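Local coordinates for protein hydrogenase 2 maturation peptidase (Thaumarchaeota archaeon SCGC AB-539-E09, PDB 5TTX) that probably cleaves the C-terminal extension of a nickel-iron hydrogenase large subunit during maturation, as hydrogenase maturation peptidases do, at residues A[31-36]-A[152-157]. Residues are numbered along the deposited sequence; the frame is centred on the assembly and turned at random.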
loop_
_atom_site.group_PDB
_atom_site.type_symbol
_atom_site.label_atom_id
_atom_site.label_comp_id
_atom_site.label_asym_id
_atom_site.label_seq_id
_atom_site.Cartn_x
_atom_site.Cartn_y
_atom_site.Cartn_z
ATOM N N ASP A 31 -46.584 -7.895 -19.242
ATOM C CA ASP A 31 -47.609 -8.613 -19.996
ATOM C C ASP A 31 -47.880 -7.940 -21.334
ATOM O O ASP A 31 -47.977 -8.615 -22.364
ATOM C CB ASP A 31 -48.922 -8.698 -19.212
ATOM C CG ASP A 31 -48.820 -9.551 -17.970
ATOM O OD1 ASP A 31 -47.754 -10.167 -17.736
ATOM O OD2 ASP A 31 -49.826 -9.603 -17.230
ATOM N N LEU A 32 -48.013 -6.610 -21.341
ATOM C CA LEU A 32 -48.229 -5.913 -22.606
ATOM C C LEU A 32 -47.059 -6.127 -23.554
ATOM O O LEU A 32 -47.257 -6.462 -24.728
ATOM C CB LEU A 32 -48.461 -4.425 -22.363
ATOM C CG LEU A 32 -49.788 -4.070 -21.695
ATOM C CD1 LEU A 32 -49.840 -2.563 -21.442
ATOM C CD2 LEU A 32 -51.004 -4.532 -22.572
ATOM N N LEU A 33 -45.831 -5.959 -23.058
ATOM C CA LEU A 33 -44.642 -6.106 -23.903
ATOM C C LEU A 33 -44.507 -7.529 -24.436
ATOM O O LEU A 33 -44.257 -7.734 -25.627
ATOM C CB LEU A 33 -43.396 -5.701 -23.118
ATOM C CG LEU A 33 -43.342 -4.211 -22.795
ATOM C CD1 LEU A 33 -42.223 -3.922 -21.818
ATOM C CD2 LEU A 33 -43.148 -3.407 -24.083
ATOM N N SER A 34 -44.691 -8.530 -23.568
ATOM C CA SER A 34 -44.637 -9.925 -24.001
ATOM C C SER A 34 -45.644 -10.251 -25.088
ATOM O O SER A 34 -45.455 -11.237 -25.803
ATOM C CB SER A 34 -44.872 -10.873 -22.826
ATOM O OG SER A 34 -43.772 -10.829 -21.921
ATOM N N SER A 35 -46.718 -9.488 -25.228
ATOM C CA SER A 35 -47.656 -9.807 -26.291
ATOM C C SER A 35 -47.390 -9.011 -27.565
ATOM O O SER A 35 -48.060 -9.241 -28.568
ATOM C CB SER A 35 -49.107 -9.609 -25.824
ATOM O OG SER A 35 -49.510 -8.253 -25.882
HETATM N N MSE A 36 -46.441 -8.086 -27.551
HETATM C CA MSE A 36 -46.066 -7.425 -28.786
HETATM C C MSE A 36 -44.924 -8.212 -29.371
HETATM O O MSE A 36 -44.476 -9.192 -28.787
HETATM C CB MSE A 36 -45.676 -5.980 -28.546
HETATM C CG MSE A 36 -46.709 -5.237 -27.747
HETATM SE SE MSE A 36 -46.070 -3.494 -27.189
HETATM C CE MSE A 36 -46.669 -2.450 -28.743
ATOM N N ASP A 152 -45.145 2.848 -24.136
ATOM C CA ASP A 152 -44.546 3.829 -25.032
ATOM C C ASP A 152 -43.197 4.309 -24.520
ATOM O O ASP A 152 -42.253 4.463 -25.311
ATOM C CB ASP A 152 -45.485 5.015 -25.232
ATOM C CG ASP A 152 -46.734 4.641 -26.005
ATOM O OD1 ASP A 152 -46.735 3.581 -26.690
ATOM O OD2 ASP A 152 -47.714 5.415 -25.925
ATOM N N LEU A 153 -43.083 4.571 -23.206
ATOM C CA LEU A 153 -41.801 5.029 -22.676
ATOM C C LEU A 153 -40.732 3.973 -22.877
ATOM O O LEU A 153 -39.595 4.286 -23.248
ATOM C CB LEU A 153 -41.907 5.367 -21.194
ATOM C CG LEU A 153 -42.511 6.706 -20.823
ATOM C CD1 LEU A 153 -42.456 6.896 -19.288
ATOM C CD2 LEU A 153 -41.784 7.812 -21.545
ATOM N N VAL A 154 -41.088 2.714 -22.639
ATOM C CA VAL A 154 -40.179 1.602 -22.888
ATOM C C VAL A 154 -39.769 1.554 -24.353
ATOM O O VAL A 154 -38.582 1.415 -24.686
ATOM C CB VAL A 154 -40.836 0.287 -22.451
ATOM C CG1 VAL A 154 -40.023 -0.898 -22.954
ATOM C CG2 VAL A 154 -40.966 0.270 -20.956
ATOM N N LEU A 155 -40.741 1.646 -25.259
ATOM C CA LEU A 155 -40.390 1.533 -26.673
ATOM C C LEU A 155 -39.537 2.714 -27.116
ATOM O O LEU A 155 -38.613 2.535 -27.914
ATOM C CB LEU A 155 -41.651 1.408 -27.535
ATOM C CG LEU A 155 -42.475 0.113 -27.417
ATOM C CD1 LEU A 155 -43.725 0.137 -28.329
ATOM C CD2 LEU A 155 -41.638 -1.118 -27.740
ATOM N N GLU A 156 -39.793 3.914 -26.584
ATOM C CA GLU A 156 -38.987 5.059 -26.995
ATOM C C GLU A 156 -37.571 4.936 -26.476
ATOM O O GLU A 156 -36.613 5.220 -27.203
ATOM C CB GLU A 156 -39.581 6.359 -26.503
ATOM C CG GLU A 156 -40.905 6.710 -27.114
ATOM C CD GLU A 156 -41.598 7.800 -26.325
ATOM O OE1 GLU A 156 -42.686 8.241 -26.757
ATOM O OE2 GLU A 156 -41.040 8.212 -25.277
ATOM N N ALA A 157 -37.429 4.520 -25.216
ATOM C CA ALA A 157 -36.115 4.322 -24.626
ATOM C C ALA A 157 -35.267 3.378 -25.456
ATOM O O ALA A 157 -34.047 3.539 -25.521
ATOM C CB ALA A 157 -36.262 3.764 -23.211
#
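Leu33 and Val154 meet tip to tip where the last part of helix 25-34 lies beside helix 141-158, two helices of the alpha/beta fold of the hydrogenase maturation proteases. The contact is small and apolar, burying 150 Å² between the two segments. The bond from CA to CB of Leu33 points toward helix 141-158. From CB the chain turns CG beside the backbone N, anti to the carbonyl carbon (chi1 -68°), and at CG it forks into two methyls that both reach Val154. CD1 lies 3.9 Å from CG1 of Val154, and CD2 stays a little farther off, 4.2 Å from the same CG1. On the Val154 side CG1, anti to the backbone N (chi1 169°), is the methyl that touches Leu33.

Met36, a selenomethionine, makes the second touch from the turn after the helix. Its chain is extended from CA to SE, then bends at chi3 (90°) and ends with CE against CD1 of Leu155. This residue is exposed and poorly ordered, so its tip is less certain than the buried Leu33-Val154 pair. Leu38, in the loop that follows, touches both Leu33 and Leu155, and Leu32 packs on Thr147, His148 and Val151, earlier in helix 141-158.

Met36 N bonds to Leu33 O. Ser35 N and Ser35 OG both reach Leu32 O from one face of its plane, and OG is 3.1 Å from that oxygen.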